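Local coordinates for protein OLD nuclease (Thermus scotoductus, PDB 6P74) that degrades linear and supercoiled double-stranded DNA from 5' to 3' as a metal-dependent exonuclease and also hydrolyses ATP in a DNA-stimulated manner, at residues F76-F90 with P122-R134. Residues are numbered along the deposited sequence; the frame is centred on the assembly and turned at random.
Sequences FDPPYTQGSFNITAF and PLRVGTDMRNHAR
Met129 reaches Ile87 through an extended chain with a late bend: it carries CG opposite its backbone N (chi1 -177°) and runs straight to SD, then bends at chi3 (-78°), which lays CE 3.5 Å from Ile87 CG1. Gln82 touches the same methyl with CB and with CD, OE1 and NE2 of its amide, crossing the methionine at roughly a right angle. The Tyr80 ring stands beside the helix 127-132, with Met129 CA over one face, 3.9 Å from the ring centroid, a CH-pi geometry. Tyr80 and His132 lie alongside each other, running in opposite directions; Tyr80 CD1 lies over the imidazole face, 3.2 Å from His132 CG, though the ring planes are oblique. The same imidazole turns its edge to the face of Phe76, an offset edge-to-face pair with planes at 70°, completing an aromatic cluster.

Phe76 CE2 sits over the centre of one face of Phe90, and Val125 CG2 lies over the rim of the opposite face, while Met129 O approaches the edge at 3.3 Å from Phe90 CZ. Met129 SD makes an oblique Met-aromatic contact, 5.3 Å from the Phe90 centroid. At the far end, Leu123 divides its methyls, CD1 meeting Phe85 CD2 at 3.7 Å and CD2 meeting Ile87 CD1. Leu45 of helix 34-45 touches both Phe90 and Ala133, and Pro107 of strand 100-109 touches Ile87 and Leu123.

The contact packs helix 127-132 against the antiparallel strands 79-82 and 85-90 of the ATPase domain. With 697 Å² buried and no direct hydrogen bonds between the segments, apolar and aromatic burial probably dominates, with weak CH-pi contributions.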
# COMPACT_ATOMS: atom_id res chain seq x y z
N PHE A 76 -17.59 2.80 19.81
CA PHE A 76 -18.55 3.70 19.20
C PHE A 76 -19.74 3.91 20.11
O PHE A 76 -19.91 3.25 21.14
CB PHE A 76 -18.99 3.18 17.83
CG PHE A 76 -19.52 1.79 17.88
CD1 PHE A 76 -20.80 1.54 18.36
CD2 PHE A 76 -18.76 0.73 17.45
CE1 PHE A 76 -21.29 0.26 18.41
CE2 PHE A 76 -19.24 -0.55 17.49
CZ PHE A 76 -20.52 -0.78 17.97
N ASP A 77 -20.59 4.86 19.71
CA ASP A 77 -21.73 5.33 20.48
C ASP A 77 -22.71 5.93 19.49
O ASP A 77 -22.29 6.67 18.60
CB ASP A 77 -21.32 6.38 21.51
CG ASP A 77 -22.47 6.81 22.36
OD1 ASP A 77 -23.00 5.96 23.10
OD2 ASP A 77 -22.86 8.00 22.28
N PRO A 78 -24.01 5.64 19.61
CA PRO A 78 -24.64 4.80 20.64
C PRO A 78 -24.40 3.32 20.46
O PRO A 78 -23.97 2.90 19.38
CB PRO A 78 -26.12 5.11 20.47
CG PRO A 78 -26.24 5.34 18.99
CD PRO A 78 -24.99 6.10 18.61
N PRO A 79 -24.73 2.52 21.48
CA PRO A 79 -24.52 1.07 21.37
C PRO A 79 -25.40 0.46 20.29
O PRO A 79 -26.46 0.98 19.94
CB PRO A 79 -24.90 0.55 22.76
CG PRO A 79 -24.86 1.78 23.65
CD PRO A 79 -25.30 2.89 22.78
N TYR A 80 -24.93 -0.65 19.75
CA TYR A 80 -25.74 -1.44 18.83
C TYR A 80 -26.50 -2.49 19.63
O TYR A 80 -25.89 -3.27 20.38
CB TYR A 80 -24.88 -2.08 17.75
CG TYR A 80 -25.70 -2.76 16.67
CD1 TYR A 80 -26.21 -2.03 15.60
CD2 TYR A 80 -25.99 -4.12 16.73
CE1 TYR A 80 -26.95 -2.63 14.61
CE2 TYR A 80 -26.74 -4.74 15.73
CZ TYR A 80 -27.23 -3.98 14.68
OH TYR A 80 -27.97 -4.56 13.67
N THR A 81 -27.83 -2.51 19.50
CA THR A 81 -28.65 -3.49 20.19
C THR A 81 -28.83 -4.72 19.31
O THR A 81 -29.40 -4.63 18.21
CB THR A 81 -30.02 -2.93 20.58
OG1 THR A 81 -29.85 -1.84 21.49
CG2 THR A 81 -30.90 -4.01 21.25
N GLN A 82 -28.37 -5.88 19.78
CA GLN A 82 -28.67 -7.16 19.15
C GLN A 82 -29.40 -8.05 20.15
O GLN A 82 -28.79 -8.58 21.09
CB GLN A 82 -27.40 -7.85 18.65
CG GLN A 82 -27.74 -9.09 17.81
CD GLN A 82 -27.03 -9.07 16.48
OE1 GLN A 82 -27.15 -8.12 15.70
NE2 GLN A 82 -26.25 -10.11 16.23
N GLY A 83 -30.69 -8.23 19.95
CA GLY A 83 -31.47 -8.99 20.92
C GLY A 83 -31.35 -8.41 22.31
O GLY A 83 -31.84 -7.31 22.58
N SER A 84 -30.69 -9.13 23.22
CA SER A 84 -30.51 -8.65 24.58
C SER A 84 -29.11 -8.09 24.83
O SER A 84 -28.78 -7.78 25.97
CB SER A 84 -30.80 -9.77 25.58
OG SER A 84 -29.90 -10.84 25.37
N PHE A 85 -28.30 -7.96 23.79
CA PHE A 85 -26.94 -7.47 23.92
C PHE A 85 -26.84 -6.04 23.40
O PHE A 85 -27.47 -5.69 22.40
CB PHE A 85 -25.95 -8.36 23.17
CG PHE A 85 -25.97 -9.78 23.63
CD1 PHE A 85 -25.50 -10.12 24.89
CD2 PHE A 85 -26.48 -10.78 22.82
CE1 PHE A 85 -25.53 -11.44 25.32
CE2 PHE A 85 -26.51 -12.10 23.25
CZ PHE A 85 -26.03 -12.43 24.51
N ASN A 86 -26.03 -5.23 24.08
CA ASN A 86 -25.69 -3.88 23.63
C ASN A 86 -24.19 -3.84 23.38
O ASN A 86 -23.40 -3.82 24.34
CB ASN A 86 -26.12 -2.83 24.64
CG ASN A 86 -27.62 -2.76 24.82
OD1 ASN A 86 -28.34 -2.30 23.94
ND2 ASN A 86 -28.10 -3.24 25.96
N ILE A 87 -23.80 -3.81 22.12
CA ILE A 87 -22.40 -3.80 21.74
C ILE A 87 -21.94 -2.37 21.55
O ILE A 87 -22.62 -1.57 20.90
CB ILE A 87 -22.19 -4.61 20.45
CG1 ILE A 87 -22.67 -6.05 20.65
CG2 ILE A 87 -20.73 -4.51 20.00
CD1 ILE A 87 -22.23 -6.66 21.97
N THR A 88 -20.76 -2.05 22.08
CA THR A 88 -20.21 -0.70 22.00
C THR A 88 -18.82 -0.67 21.37
O THR A 88 -18.18 0.39 21.37
CB THR A 88 -20.17 -0.05 23.39
OG1 THR A 88 -19.10 -0.62 24.17
CG2 THR A 88 -21.49 -0.29 24.13
N ALA A 89 -18.33 -1.79 20.83
CA ALA A 89 -17.00 -1.80 20.24
C ALA A 89 -16.78 -3.12 19.53
O ALA A 89 -17.43 -4.12 19.82
CB ALA A 89 -15.91 -1.59 21.30
N PHE A 90 -15.85 -3.10 18.58
CA PHE A 90 -15.38 -4.28 17.87
C PHE A 90 -13.88 -4.42 18.12
O PHE A 90 -13.17 -3.41 18.18
CB PHE A 90 -15.64 -4.16 16.38
CG PHE A 90 -17.06 -3.92 16.03
CD1 PHE A 90 -18.08 -4.50 16.77
CD2 PHE A 90 -17.39 -3.16 14.92
CE1 PHE A 90 -19.41 -4.30 16.43
CE2 PHE A 90 -18.72 -2.96 14.56
CZ PHE A 90 -19.73 -3.52 15.32
N PRO A 122 -19.62 -17.43 22.45
CA PRO A 122 -19.58 -15.97 22.39
C PRO A 122 -20.47 -15.41 21.29
O PRO A 122 -20.76 -16.08 20.29
CB PRO A 122 -18.10 -15.66 22.10
CG PRO A 122 -17.57 -16.89 21.46
CD PRO A 122 -18.33 -18.05 22.09
N LEU A 123 -20.91 -14.17 21.50
CA LEU A 123 -21.60 -13.43 20.45
C LEU A 123 -20.62 -13.08 19.33
O LEU A 123 -19.52 -12.58 19.58
CB LEU A 123 -22.21 -12.15 21.02
CG LEU A 123 -23.09 -11.35 20.06
CD1 LEU A 123 -24.47 -11.97 19.99
CD2 LEU A 123 -23.17 -9.90 20.51
N ARG A 124 -21.02 -13.36 18.10
CA ARG A 124 -20.19 -13.07 16.94
C ARG A 124 -20.68 -11.79 16.29
O ARG A 124 -21.83 -11.38 16.48
CB ARG A 124 -20.21 -14.24 15.95
CG ARG A 124 -20.23 -15.61 16.62
CD ARG A 124 -19.39 -16.62 15.85
NE ARG A 124 -18.02 -16.13 15.72
CZ ARG A 124 -17.01 -16.49 16.51
NH1 ARG A 124 -17.22 -17.38 17.48
NH2 ARG A 124 -15.80 -15.97 16.32
N VAL A 125 -19.78 -11.15 15.55
CA VAL A 125 -20.13 -9.92 14.85
C VAL A 125 -20.83 -10.27 13.55
O VAL A 125 -20.26 -10.95 12.69
CB VAL A 125 -18.89 -9.06 14.60
CG1 VAL A 125 -17.90 -9.78 13.69
CG2 VAL A 125 -19.28 -7.70 14.01
N GLY A 126 -22.08 -9.83 13.40
CA GLY A 126 -22.85 -10.08 12.20
C GLY A 126 -22.80 -8.90 11.22
O GLY A 126 -22.26 -7.83 11.52
N THR A 127 -23.39 -9.12 10.05
CA THR A 127 -23.39 -8.13 8.98
C THR A 127 -24.04 -6.82 9.44
O THR A 127 -23.43 -5.75 9.37
CB THR A 127 -24.12 -8.69 7.76
OG1 THR A 127 -23.36 -9.77 7.19
CG2 THR A 127 -24.33 -7.61 6.70
N ASP A 128 -25.30 -6.90 9.87
CA ASP A 128 -26.00 -5.69 10.31
C ASP A 128 -25.21 -4.98 11.40
O ASP A 128 -25.16 -3.74 11.43
CB ASP A 128 -27.39 -6.05 10.82
CG ASP A 128 -28.18 -6.90 9.84
OD1 ASP A 128 -28.72 -6.34 8.85
OD2 ASP A 128 -28.24 -8.13 10.04
N MET A 129 -24.59 -5.74 12.29
CA MET A 129 -23.86 -5.16 13.40
C MET A 129 -22.64 -4.39 12.91
O MET A 129 -22.41 -3.26 13.33
CB MET A 129 -23.45 -6.25 14.38
CG MET A 129 -22.73 -5.71 15.63
SD MET A 129 -22.36 -7.02 16.83
CE MET A 129 -23.95 -7.22 17.56
N ARG A 130 -21.86 -4.98 12.00
CA ARG A 130 -20.69 -4.28 11.51
C ARG A 130 -21.07 -3.10 10.62
O ARG A 130 -20.46 -2.04 10.71
CB ARG A 130 -19.76 -5.24 10.77
CG ARG A 130 -18.33 -4.69 10.66
CD ARG A 130 -17.50 -5.56 9.74
NE ARG A 130 -16.94 -4.77 8.65
CZ ARG A 130 -17.54 -4.60 7.48
NH1 ARG A 130 -18.71 -5.16 7.25
NH2 ARG A 130 -16.97 -3.86 6.55
N ASN A 131 -22.07 -3.28 9.74
CA ASN A 131 -22.49 -2.17 8.89
C ASN A 131 -23.02 -1.00 9.70
O ASN A 131 -22.99 0.15 9.23
CB ASN A 131 -23.53 -2.61 7.88
CG ASN A 131 -23.00 -3.63 6.89
OD1 ASN A 131 -21.79 -3.86 6.80
ND2 ASN A 131 -23.90 -4.25 6.13
N HIS A 132 -23.51 -1.27 10.91
CA HIS A 132 -23.87 -0.21 11.84
C HIS A 132 -22.83 0.90 11.84
O HIS A 132 -23.17 2.09 11.75
CB HIS A 132 -24.02 -0.80 13.25
CG HIS A 132 -24.23 0.21 14.33
ND1 HIS A 132 -25.31 1.06 14.35
CD2 HIS A 132 -23.52 0.48 15.45
CE1 HIS A 132 -25.25 1.83 15.42
NE2 HIS A 132 -24.17 1.49 16.12
N ALA A 133 -21.55 0.53 11.94
CA ALA A 133 -20.47 1.47 12.21
C ALA A 133 -19.54 1.68 11.02
O ALA A 133 -18.46 2.25 11.20
CB ALA A 133 -19.66 1.00 13.42
N ARG A 134 -19.93 1.26 9.82
CA ARG A 134 -19.03 1.36 8.68
C ARG A 134 -18.73 2.81 8.32
O ARG A 134 -19.57 3.71 8.45
CB ARG A 134 -19.62 0.64 7.46
CG ARG A 134 -19.09 -0.76 7.33
CD ARG A 134 -19.87 -1.54 6.29
NE ARG A 134 -19.52 -1.13 4.93
CZ ARG A 134 -20.16 -1.53 3.84
NH1 ARG A 134 -21.20 -2.36 3.94
NH2 ARG A 134 -19.76 -1.12 2.64